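Local atomic coordinates of phospholyase (Arthrobacter aurescens, PDB entry 5G4I), a protein that acts as a pyridoxal-5'-phosphate-dependent phospholyase, classed with the ethanolamine-phosphate lyases although it belongs to the class III aminotransferase family. Residues S45-L49 against V418-H423; R129-H134 against E301-N306; G168-R172 against S204-H210; P177-G181 against G360-G364. All blocks are in the same frame, centred on the assembly; numbering follows the deposited sequence.

Contact 1: residues S45-L49 against V418-H423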
loop_
_atom_site.group_PDB
_atom_site.type_symbol
_atom_site.label_atom_id
_atom_site.label_comp_id
_atom_site.label_asym_id
_atom_site.label_seq_id
_atom_site.Cartn_x
_atom_site.Cartn_y
_atom_site.Cartn_z
ATOM N N SER A 45 -12.207 21.773 9.738
ATOM C CA SER A 45 -11.940 22.866 8.776
ATOM C C SER A 45 -10.623 23.508 9.145
ATOM O O SER A 45 -10.457 24.101 10.233
ATOM C CB SER A 45 -13.114 23.891 8.832
ATOM O OG SER A 45 -12.779 24.905 7.854
ATOM N N GLY A 46 -9.603 23.398 8.248
ATOM C CA GLY A 46 -8.307 23.968 8.524
ATOM C C GLY A 46 -7.616 23.288 9.680
ATOM O O GLY A 46 -7.231 22.107 9.566
ATOM N N VAL A 47 -7.392 24.020 10.831
ATOM C CA VAL A 47 -6.786 23.475 12.033
ATOM C C VAL A 47 -7.851 23.050 13.097
ATOM O O VAL A 47 -7.449 22.625 14.197
ATOM C CB VAL A 47 -5.761 24.400 12.657
ATOM C CG1 VAL A 47 -4.543 24.683 11.732
ATOM C CG2 VAL A 47 -6.424 25.726 13.211
ATOM N N TRP A 48 -9.133 23.198 12.734
ATOM C CA TRP A 48 -10.190 22.970 13.753
ATOM C C TRP A 48 -10.968 21.667 13.525
ATOM O O TRP A 48 -11.226 21.322 12.341
ATOM C CB TRP A 48 -11.146 24.161 13.707
ATOM C CG TRP A 48 -10.526 25.491 13.999
ATOM C CD1 TRP A 48 -10.222 26.447 13.051
ATOM C CD2 TRP A 48 -10.010 25.973 15.270
ATOM N NE1 TRP A 48 -9.621 27.519 13.666
ATOM C CE2 TRP A 48 -9.460 27.265 15.023
ATOM C CE3 TRP A 48 -10.036 25.484 16.566
ATOM C CZ2 TRP A 48 -8.901 28.043 16.072
ATOM C CZ3 TRP A 48 -9.452 26.299 17.625
ATOM C CH2 TRP A 48 -8.900 27.562 17.331
ATOM N N LEU A 49 -11.269 20.936 14.591
ATOM C CA LEU A 49 -12.013 19.671 14.555
ATOM C C LEU A 49 -13.189 19.676 15.508
ATOM O O LEU A 49 -13.057 20.244 16.577
ATOM C CB LEU A 49 -11.111 18.508 14.909
ATOM C CG LEU A 49 -10.059 18.107 13.847
ATOM C CD1 LEU A 49 -8.870 17.385 14.477
ATOM C CD2 LEU A 49 -10.753 17.324 12.706
ATOM N N VAL A 418 -0.886 24.595 7.837
ATOM C CA VAL A 418 -1.639 25.837 7.798
ATOM C C VAL A 418 -1.812 26.464 9.196
ATOM O O VAL A 418 -2.444 27.523 9.331
ATOM C CB VAL A 418 -2.994 25.651 7.079
ATOM C CG1 VAL A 418 -2.839 25.384 5.633
ATOM C CG2 VAL A 418 -3.846 24.590 7.746
ATOM N N PHE A 419 -1.216 25.925 10.240
ATOM C CA PHE A 419 -1.254 26.467 11.625
ATOM C C PHE A 419 -0.366 27.695 11.660
ATOM O O PHE A 419 0.802 27.741 11.193
ATOM C CB PHE A 419 -0.624 25.355 12.512
ATOM C CG PHE A 419 -0.669 25.516 14.029
ATOM C CD1 PHE A 419 0.405 26.126 14.666
ATOM C CD2 PHE A 419 -1.658 24.909 14.808
ATOM C CE1 PHE A 419 0.521 26.152 16.051
ATOM C CE2 PHE A 419 -1.552 24.937 16.192
ATOM C CZ PHE A 419 -0.465 25.523 16.793
ATOM N N GLY A 420 -0.958 28.782 12.184
ATOM C CA GLY A 420 -0.348 30.137 12.225
ATOM C C GLY A 420 -0.076 30.639 13.662
ATOM O O GLY A 420 -0.244 29.929 14.672
ATOM N N ARG A 421 0.362 31.906 13.780
ATOM C CA ARG A 421 0.784 32.500 15.016
ATOM C C ARG A 421 -0.316 32.593 16.046
ATOM O O ARG A 421 -0.075 32.237 17.215
ATOM C CB ARG A 421 1.411 33.894 14.726
ATOM C CG ARG A 421 1.739 34.732 15.983
ATOM C CD ARG A 421 2.911 34.188 16.661
ATOM N N GLU A 422 -1.500 33.004 15.592
ATOM C CA GLU A 422 -2.639 32.985 16.557
ATOM C C GLU A 422 -2.858 31.582 17.157
ATOM O O GLU A 422 -3.171 31.444 18.362
ATOM C CB GLU A 422 -3.862 33.532 15.929
ATOM C CG GLU A 422 -5.015 33.720 16.913
ATOM C CD GLU A 422 -6.323 34.304 16.273
ATOM O OE1 GLU A 422 -6.444 34.510 14.988
ATOM O OE2 GLU A 422 -7.270 34.453 17.131
ATOM N N HIS A 423 -2.760 30.526 16.330
ATOM C CA HIS A 423 -2.952 29.180 16.850
ATOM C C HIS A 423 -1.849 28.740 17.799
ATOM O O HIS A 423 -2.062 28.076 18.824
ATOM C CB HIS A 423 -3.029 28.205 15.646
ATOM C CG HIS A 423 -3.997 28.575 14.578
ATOM N ND1 HIS A 423 -5.335 28.907 14.738
ATOM C CD2 HIS A 423 -3.780 28.629 13.238
ATOM C CE1 HIS A 423 -5.889 29.136 13.566
ATOM N NE2 HIS A 423 -4.933 28.982 12.639
#
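Val-47 presses its CG2 methyl onto a face of the His-423 imidazole. The methyl carbon CG2 stands 3.6 Å from the centroid of the His-423 ring and 14° off the ring normal, which identifies a CH-pi contact centred over the face. The two side chains meet from opposite directions, and the same methyl also rests on one face of the adjacent Trp-48 indole, displaced toward its rim. Trp-48 itself reaches the histidine obliquely: its CZ2 is 3.9 Å from His-423 ND1, and the plane of its five-membered ring lies at 78° to that of the imidazole.

The other branch of the valine serves different partners. With chi1 at -62°, CG1 is anti to the carbonyl carbon of Val-47, and this sends it toward the loop ahead of the helix, where it lies 3.7 Å from Phe-419 CA and 4.0 Å from Val-418 CG2. It also sits at the edge of the Phe-419 ring, near its plane. A face of that phenyl is occupied by His-423 CB, 3.6 Å above the Phe-419 ring, so Phe-419 backs the histidine that receives the valine. ND1 of His-423 is buried by the contact and has no polar partner in the model, which is probably unfavourable.

Val-47 belongs to a type II' turn from Ser-45 to Trp-48, the two-residue hairpin joining strands 41-45 and 48-51. Val-47 and Trp-48 also lie on Leu-58 of strand 56-59. Across the contact, Gly-420 is the N-cap of helix 421-436, Phe-419 packs on Leu-427 of that helix, and Val-418 touches Leu-334 of helix 334-355.

Contact 2: residues R129-H134 against E301-N306; sequences RIARQH and EFGRHN
Gln-133 and Asn-306 form a reciprocal amide pair through two hydrogen bonds. Asn-306 ND2 donates to Gln-133 OE1 over 2.9 Å, nearly straight at 177° and on a lone pair in the carbonyl plane; Gln-133 NE2 returns a bond of 3.1 Å to Asn-306 OD1, tilted from that carbonyl's plane. An extended chain beyond CG (chi2 -169°) carries the Gln-133 amide across to its mate. Asn-306 ND2 also donates to Phe-302 O at 3.0 Å, which fixes the amide's rotation. Glu-165 of the second subunit forms a salt bridge with Arg-129 and a hydrogen bond with Gln-133, while His-164 N of that subunit donates to Asn-306 OD1. With an alanine in place of Asn-306, Gln-133 would probably lose both amide-amide bonds, and Phe-302 O and that His-164 N would each lose a partner.

Packing centres on the Phe-302 ring, with Ile-130 CG1 over one face and the amide nitrogen Asn-306 ND2 over the other, both offset toward the rim. Ile-130 CG1 lies 3.9 Å from the Phe-302 centroid, a CH-pi contact. Phe-302 CZ meets a face of the Arg-129 guanidinium.

Water supplies the third link: one molecule joins Gln-133 OE1 to His-305 ND1, and two more donate to Glu-301 OE2 and to the carbonyls of Gln-133 and His-134.

The axes of segments 129-134 and 301-305 approach to 10.7 Å and lie at 82°. They belong to helices 120-135 and 296-305, which meet at the dimer interface; Ala-131 of the former packs on Leu-247 of strand 247-251.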
loop_
_atom_site.group_PDB
_atom_site.type_symbol
_atom_site.label_atom_id
_atom_site.label_comp_id
_atom_site.label_asym_id
_atom_site.label_seq_id
_atom_site.Cartn_x
_atom_site.Cartn_y
_atom_site.Cartn_z
ATOM N N ARG A 129 14.123 -3.309 -0.872
ATOM C CA ARG A 129 14.238 -4.274 -1.982
ATOM C C ARG A 129 15.207 -3.815 -3.048
ATOM O O ARG A 129 16.124 -4.611 -3.525
ATOM C CB ARG A 129 12.815 -4.618 -2.489
ATOM C CG ARG A 129 12.802 -5.774 -3.564
ATOM C CD ARG A 129 11.359 -6.117 -4.002
ATOM N NE ARG A 129 11.435 -7.118 -5.102
ATOM C CZ ARG A 129 10.595 -7.218 -6.132
ATOM N NH1 ARG A 129 9.469 -6.531 -6.171
ATOM N NH2 ARG A 129 10.834 -8.088 -7.114
ATOM N N ILE A 130 15.093 -2.591 -3.509
ATOM C CA ILE A 130 16.093 -1.973 -4.480
ATOM C C ILE A 130 17.449 -2.093 -3.877
ATOM O O ILE A 130 18.407 -2.539 -4.611
ATOM C CB ILE A 130 15.696 -0.499 -4.739
ATOM C CG1 ILE A 130 14.402 -0.377 -5.568
ATOM C CG2 ILE A 130 16.852 0.218 -5.494
ATOM C CD1 ILE A 130 13.748 1.043 -5.503
ATOM N N ALA A 131 17.647 -1.699 -2.644
ATOM C CA ALA A 131 18.968 -1.710 -2.034
ATOM C C ALA A 131 19.542 -3.123 -1.952
ATOM O O ALA A 131 20.780 -3.342 -2.253
ATOM C CB ALA A 131 18.973 -1.032 -0.670
ATOM N N ARG A 132 18.768 -4.092 -1.459
ATOM C CA ARG A 132 19.296 -5.529 -1.287
ATOM C C ARG A 132 19.739 -6.031 -2.662
ATOM O O ARG A 132 20.872 -6.660 -2.791
ATOM C CB ARG A 132 18.112 -6.419 -0.753
ATOM C CG ARG A 132 18.452 -7.663 -0.080
ATOM C CD ARG A 132 17.199 -8.379 0.379
ATOM N NE ARG A 132 16.336 -7.588 1.248
ATOM C CZ ARG A 132 15.102 -7.130 0.956
ATOM N NH1 ARG A 132 14.529 -7.368 -0.163
ATOM N NH2 ARG A 132 14.484 -6.425 1.914
ATOM N N GLN A 133 18.995 -5.814 -3.732
ATOM C CA GLN A 133 19.390 -6.315 -5.071
ATOM C C GLN A 133 20.604 -5.578 -5.626
ATOM O O GLN A 133 21.523 -6.206 -6.260
ATOM C CB GLN A 133 18.264 -6.163 -6.100
ATOM C CG GLN A 133 16.970 -6.954 -5.801
ATOM C CD GLN A 133 15.983 -6.996 -6.955
ATOM O OE1 GLN A 133 16.305 -6.532 -8.091
ATOM N NE2 GLN A 133 14.772 -7.512 -6.724
ATOM N N HIS A 134 20.713 -4.268 -5.396
ATOM C CA HIS A 134 21.841 -3.489 -5.927
ATOM C C HIS A 134 23.169 -3.794 -5.201
ATOM O O HIS A 134 24.225 -3.970 -5.862
ATOM C CB HIS A 134 21.578 -1.973 -5.727
ATOM C CG HIS A 134 22.735 -1.115 -6.127
ATOM N ND1 HIS A 134 23.644 -0.540 -5.280
ATOM C CD2 HIS A 134 23.128 -0.812 -7.380
ATOM C CE1 HIS A 134 24.586 0.093 -6.004
ATOM N NE2 HIS A 134 24.287 -0.062 -7.283
ATOM N N GLU A 301 18.517 0.116 -13.292
ATOM C CA GLU A 301 18.983 -1.195 -12.923
ATOM C C GLU A 301 17.826 -2.087 -12.443
ATOM O O GLU A 301 17.656 -3.241 -12.810
ATOM C CB GLU A 301 20.110 -1.112 -11.883
ATOM C CG GLU A 301 20.531 -2.451 -11.332
ATOM C CD GLU A 301 21.547 -2.335 -10.227
ATOM O OE1 GLU A 301 21.513 -1.423 -9.419
ATOM O OE2 GLU A 301 22.452 -3.162 -10.202
ATOM N N PHE A 302 17.020 -1.481 -11.522
ATOM C CA PHE A 302 15.933 -2.293 -10.932
ATOM C C PHE A 302 14.895 -2.674 -11.998
ATOM O O PHE A 302 14.391 -3.832 -11.993
ATOM C CB PHE A 302 15.227 -1.511 -9.759
ATOM C CG PHE A 302 14.237 -2.323 -8.942
ATOM C CD1 PHE A 302 14.661 -3.249 -7.985
ATOM C CD2 PHE A 302 12.817 -2.118 -9.117
ATOM C CE1 PHE A 302 13.711 -3.935 -7.230
ATOM C CE2 PHE A 302 11.925 -2.849 -8.363
ATOM C CZ PHE A 302 12.344 -3.728 -7.458
ATOM N N GLY A 303 14.563 -1.752 -12.890
ATOM C CA GLY A 303 13.599 -2.093 -13.998
ATOM C C GLY A 303 14.117 -3.061 -15.045
ATOM O O GLY A 303 13.350 -3.847 -15.579
ATOM N N ARG A 304 15.420 -3.087 -15.229
ATOM C CA ARG A 304 16.003 -4.112 -16.145
ATOM C C ARG A 304 15.905 -5.504 -15.512
ATOM O O ARG A 304 15.884 -6.494 -16.273
ATOM C CB ARG A 304 17.490 -3.833 -16.468
ATOM C CG ARG A 304 17.735 -2.653 -17.395
ATOM C CD ARG A 304 19.229 -2.556 -17.848
ATOM N NE ARG A 304 20.245 -2.804 -16.813
ATOM C CZ ARG A 304 20.866 -1.866 -16.080
ATOM N NH1 ARG A 304 20.580 -0.581 -16.242
ATOM N NH2 ARG A 304 21.786 -2.207 -15.169
ATOM N N HIS A 305 15.949 -5.617 -14.194
ATOM C CA HIS A 305 15.998 -6.876 -13.480
ATOM C C HIS A 305 14.631 -7.385 -12.964
ATOM O O HIS A 305 14.577 -8.576 -12.492
ATOM C CB HIS A 305 16.935 -6.727 -12.254
ATOM C CG HIS A 305 18.382 -6.565 -12.590
ATOM N ND1 HIS A 305 19.287 -6.105 -11.649
ATOM C CD2 HIS A 305 19.073 -6.808 -13.721
ATOM C CE1 HIS A 305 20.498 -6.080 -12.217
ATOM N NE2 HIS A 305 20.384 -6.483 -13.475
ATOM N N ASN A 306 13.547 -6.563 -13.024
ATOM C CA ASN A 306 12.254 -6.971 -12.478
ATOM C C ASN A 306 11.134 -6.352 -13.262
ATOM O O ASN A 306 11.198 -5.162 -13.614
ATOM C CB ASN A 306 12.054 -6.479 -11.030
ATOM C CG ASN A 306 13.196 -6.910 -10.067
ATOM O OD1 ASN A 306 13.117 -7.902 -9.313
ATOM N ND2 ASN A 306 14.233 -6.071 -10.027
HETATM O O HOH W 1 18.178 -4.902 -9.333
HETATM O O HOH W 2 21.523 -5.838 -9.322
HETATM O O HOH W 3 24.705 -3.586 -8.680
#

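Contact 3: residues G168-R172 against S204-H210; sequences GAHVR and SLQAAGH
Ser-204 OG is gripped side-on by Arg-172, whose NE and NH2 both donate to it. Each of these nitrogens lies 3.0 Å from Ser-204 OG, and the oxygen sits in the guanidinium plane; sharing one acceptor bends the bonds, to 143° for the NH2 hydrogen. NH1 of Arg-172 turns back to its own segment, donating to Ala-169 O at 2.9 Å and to Val-171 O at 3.0 Å, in both cases from above the carbonyl plane. Leu-205 CD2 lies over one face of the guanidinium, 3.7 Å from Arg-172 NH1. With chi1 at -61° the arginine CG lies against Leu-205 CG, and the bend at chi2 (-67°) turns the rest of the chain toward Ser-204.

A second centre is His-210. His-170 CA stands 3.7 Å from the His-210 ring centroid and only 3° off the normal, a CH-pi contact over the face. A Schellman motif at Gly-209 ends the helix and brings His-210 up against the type I turn from Gly-168 to Val-171.

The contact ties the start of strand 171-174, an outermost strand of its sheet within this chain, to the end of helix 187-207, which lies in the beta-alpha-beta crossover to the parallel strand 214-217. Strand 140-143 runs between those two, and its Leu-141 touches both Arg-172 and Leu-205.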
loop_
_atom_site.group_PDB
_atom_site.type_symbol
_atom_site.label_atom_id
_atom_site.label_comp_id
_atom_site.label_asym_id
_atom_site.label_seq_id
_atom_site.Cartn_x
_atom_site.Cartn_y
_atom_site.Cartn_z
ATOM N N GLY A 168 15.665 -9.351 13.387
ATOM C CA GLY A 168 16.394 -10.172 12.426
ATOM C C GLY A 168 17.882 -10.285 12.682
ATOM O O GLY A 168 18.509 -9.307 13.141
ATOM N N ALA A 169 18.426 -11.475 12.338
ATOM C CA ALA A 169 19.896 -11.581 12.509
ATOM C C ALA A 169 20.686 -10.661 11.604
ATOM O O ALA A 169 21.863 -10.366 11.915
ATOM C CB ALA A 169 20.303 -13.026 12.173
ATOM N N HIS A 170 20.070 -10.173 10.528
ATOM C CA HIS A 170 20.716 -9.246 9.577
ATOM C C HIS A 170 20.633 -7.770 10.057
ATOM O O HIS A 170 21.003 -6.868 9.251
ATOM C CB HIS A 170 20.110 -9.389 8.172
ATOM C CG HIS A 170 18.623 -9.060 8.131
ATOM N ND1 HIS A 170 17.657 -9.890 8.720
ATOM C CD2 HIS A 170 17.964 -8.026 7.583
ATOM C CE1 HIS A 170 16.459 -9.308 8.560
ATOM N NE2 HIS A 170 16.619 -8.206 7.851
ATOM N N VAL A 171 20.171 -7.518 11.267
ATOM C CA VAL A 171 19.882 -6.119 11.725
ATOM C C VAL A 171 20.866 -5.812 12.865
ATOM O O VAL A 171 21.023 -6.639 13.804
ATOM C CB VAL A 171 18.390 -5.962 12.161
ATOM C CG1 VAL A 171 18.082 -4.504 12.532
ATOM C CG2 VAL A 171 17.502 -6.520 11.079
ATOM N N ARG A 172 21.374 -4.559 12.898
ATOM C CA ARG A 172 22.006 -3.992 14.074
ATOM C C ARG A 172 21.344 -2.686 14.442
ATOM O O ARG A 172 21.236 -1.803 13.545
ATOM C CB ARG A 172 23.549 -3.828 13.913
ATOM C CG ARG A 172 24.315 -5.148 13.673
ATOM C CD ARG A 172 24.303 -6.101 14.895
ATOM N NE ARG A 172 25.095 -7.309 14.577
ATOM C CZ ARG A 172 24.606 -8.340 13.921
ATOM N NH1 ARG A 172 23.370 -8.397 13.442
ATOM N NH2 ARG A 172 25.418 -9.353 13.475
ATOM N N SER A 204 30.416 -6.500 12.649
ATOM C CA SER A 204 29.623 -7.646 13.146
ATOM C C SER A 204 28.768 -8.203 12.001
ATOM O O SER A 204 28.654 -9.416 11.778
ATOM C CB SER A 204 28.784 -7.217 14.315
ATOM O OG SER A 204 27.939 -8.283 14.784
ATOM N N LEU A 205 28.086 -7.322 11.220
ATOM C CA LEU A 205 27.314 -7.681 10.028
ATOM C C LEU A 205 28.144 -8.416 8.991
ATOM O O LEU A 205 27.666 -9.374 8.341
ATOM C CB LEU A 205 26.574 -6.480 9.386
ATOM C CG LEU A 205 25.377 -5.952 10.192
ATOM C CD1 LEU A 205 24.940 -4.616 9.627
ATOM C CD2 LEU A 205 24.247 -6.973 10.165
ATOM N N GLN A 206 29.368 -7.925 8.792
ATOM C CA GLN A 206 30.287 -8.528 7.799
ATOM C C GLN A 206 30.729 -9.952 8.256
ATOM O O GLN A 206 30.718 -10.879 7.444
ATOM C CB GLN A 206 31.457 -7.591 7.504
ATOM C CG GLN A 206 31.027 -6.318 6.778
ATOM C CD GLN A 206 32.028 -5.213 6.737
ATOM O OE1 GLN A 206 32.924 -5.123 7.607
ATOM N NE2 GLN A 206 31.877 -4.327 5.779
ATOM N N ALA A 207 31.098 -10.054 9.516
ATOM C CA ALA A 207 31.577 -11.392 10.075
ATOM C C ALA A 207 30.473 -12.411 9.934
ATOM O O ALA A 207 30.765 -13.610 9.667
ATOM C CB ALA A 207 32.039 -11.268 11.503
ATOM N N ALA A 208 29.214 -12.019 10.182
ATOM C CA ALA A 208 28.072 -12.947 10.080
ATOM C C ALA A 208 27.612 -13.256 8.650
ATOM O O ALA A 208 26.665 -14.037 8.488
ATOM C CB ALA A 208 26.953 -12.432 10.957
ATOM N N GLY A 209 28.158 -12.661 7.622
ATOM C CA GLY A 209 27.850 -12.913 6.249
ATOM C C GLY A 209 26.675 -12.146 5.655
ATOM O O GLY A 209 26.353 -12.339 4.479
ATOM N N HIS A 210 26.188 -11.134 6.382
ATOM C CA HIS A 210 25.142 -10.272 5.811
ATOM C C HIS A 210 25.657 -9.110 5.008
ATOM O O HIS A 210 24.988 -8.597 4.093
ATOM C CB HIS A 210 24.252 -9.721 6.935
ATOM C CG HIS A 210 23.809 -10.732 7.947
ATOM N ND1 HIS A 210 22.930 -11.758 7.693
ATOM C CD2 HIS A 210 24.183 -10.863 9.226
ATOM C CE1 HIS A 210 22.782 -12.476 8.790
ATOM N NE2 HIS A 210 23.508 -11.939 9.739
#

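Contact 4: residues P177-G181 against G360-G364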
loop_
_atom_site.group_PDB
_atom_site.type_symbol
_atom_site.label_atom_id
_atom_site.label_comp_id
_atom_site.label_asym_id
_atom_site.label_seq_id
_atom_site.Cartn_x
_atom_site.Cartn_y
_atom_site.Cartn_z
ATOM N N PRO A 177 23.204 9.357 18.992
ATOM C CA PRO A 177 23.654 10.323 20.023
ATOM C C PRO A 177 22.735 11.580 20.092
ATOM O O PRO A 177 22.302 12.092 19.033
ATOM C CB PRO A 177 25.058 10.687 19.599
ATOM C CG PRO A 177 25.103 10.417 18.140
ATOM C CD PRO A 177 24.238 9.205 17.956
ATOM N N ASP A 178 22.485 12.054 21.330
ATOM C CA ASP A 178 21.647 13.197 21.582
ATOM C C ASP A 178 22.463 14.215 22.482
ATOM O O ASP A 178 22.835 13.820 23.574
ATOM C CB ASP A 178 20.364 12.783 22.271
ATOM C CG ASP A 178 19.320 13.932 22.492
ATOM O OD1 ASP A 178 19.503 15.013 21.983
ATOM O OD2 ASP A 178 18.327 13.583 23.199
ATOM N N VAL A 179 22.686 15.426 21.979
ATOM C CA VAL A 179 23.476 16.464 22.737
ATOM C C VAL A 179 22.583 17.249 23.678
ATOM O O VAL A 179 23.118 18.093 24.441
ATOM C CB VAL A 179 24.250 17.434 21.801
ATOM C CG1 VAL A 179 25.162 16.681 20.848
ATOM C CG2 VAL A 179 23.351 18.376 21.048
ATOM N N SER A 180 21.262 17.000 23.688
ATOM C CA SER A 180 20.309 17.732 24.586
ATOM C C SER A 180 20.740 17.648 26.032
ATOM O O SER A 180 20.931 16.570 26.597
ATOM C CB SER A 180 18.848 17.192 24.455
ATOM O OG SER A 180 18.327 17.327 23.146
ATOM N N GLY A 181 20.979 18.817 26.620
ATOM C CA GLY A 181 21.399 18.855 28.022
ATOM C C GLY A 181 22.833 18.391 28.369
ATOM O O GLY A 181 23.158 18.232 29.543
ATOM N N GLY A 360 12.318 19.429 30.887
ATOM C CA GLY A 360 13.742 19.209 30.615
ATOM C C GLY A 360 14.186 20.030 29.393
ATOM O O GLY A 360 14.170 21.254 29.435
ATOM N N SER A 361 14.517 19.397 28.267
ATOM C CA SER A 361 14.993 20.120 27.112
ATOM C C SER A 361 13.858 20.439 26.077
ATOM O O SER A 361 12.850 19.696 25.987
ATOM C CB SER A 361 16.077 19.288 26.348
ATOM O OG SER A 361 17.157 18.965 27.242
ATOM N N VAL A 362 14.094 21.474 25.317
ATOM C CA VAL A 362 13.270 21.855 24.158
ATOM C C VAL A 362 13.853 21.139 22.908
ATOM O O VAL A 362 15.051 21.193 22.691
ATOM C CB VAL A 362 13.304 23.383 23.954
ATOM C CG1 VAL A 362 12.463 23.784 22.735
ATOM C CG2 VAL A 362 12.687 23.982 25.218
ATOM N N ARG A 363 12.987 20.564 22.080
ATOM C CA ARG A 363 13.419 19.693 20.991
ATOM C C ARG A 363 12.672 20.062 19.691
ATOM O O ARG A 363 11.526 20.495 19.677
ATOM C CB ARG A 363 13.148 18.254 21.394
ATOM C CG ARG A 363 13.932 17.785 22.643
ATOM C CD ARG A 363 13.354 16.498 23.215
ATOM N NE ARG A 363 14.144 16.017 24.382
ATOM C CZ ARG A 363 15.291 15.379 24.286
ATOM N NH1 ARG A 363 15.793 15.048 23.140
ATOM N NH2 ARG A 363 15.987 15.156 25.416
ATOM N N GLY A 364 13.354 19.787 18.599
ATOM C CA GLY A 364 12.723 19.868 17.215
ATOM C C GLY A 364 13.020 21.167 16.495
ATOM O O GLY A 364 13.852 22.044 16.904
HETATM O O HOH W 4 18.311 13.916 26.524
#
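Asp-178 carries its CG anti to the backbone N (chi1 -175°), and Arg-363 leaves its strand with chi1 at -62° and then runs extended from CG to NE, which brings carboxylate and guanidinium together. Their salt bridge is a single bond: Arg-363 NH1 donates to Asp-178 OD2 over 2.9 Å at 174°, arriving on the syn side of the oxygen, which lies in the guanidinium plane. A water reinforces the pair, accepting from Arg-363 NH2 at 2.9 Å and giving a weak bond to Asp-178 OD2.

The other carboxylate oxygen organises the loop. Ser-180 N donates to Asp-178 OD1 at 3.2 Å, an Asx turn, and Ser-180 OG donates to the same Asp-178 OD1 at 2.8 Å from the same face. This places Ser-180 OG over a face of the guanidinium and Ser-180 CB 3.7 Å from Ser-361 OG. Replacing Asp-178 with an alanine would probably undo the Asx turn and deprive Arg-363 of one of its two carboxylate partners.

The second of these is Asp-372 of the adjacent strand 368-373, which takes Arg-363 NE, while Leu-226 O accepts from NH1 and Gln-228 N donates to Asp-178 OD1. The loop leading into helix 187-207 is thereby fastened to strand 359-365, an outermost strand of its sheet within this chain, whose Val-362 points away from the loop and packs on helix 334-355.

Overall arrangement
The four contacts spread over one class III aminotransferase chain. Contacts 2 and 3 lie on the same side of its centre, their own centres about 21 Å apart, whereas contact 1 is on the opposite side, its centre about 43 Å and 47 Å from theirs. Contacts 1 and 4 reach the same seven-stranded sheet, at the 41-45 and 359-365 ends respectively, with centres about 27 Å apart. Contact 3 belongs to the other sheet, and its helix 187-207 follows the loop of contact 4. Along the chain, contact 1 encloses the other three, contact 3 falls within contact 2, and contact 4 interleaves with both. Only contact 2 makes polar bonds to the second subunit, joining packing within the chain to the dimer interface.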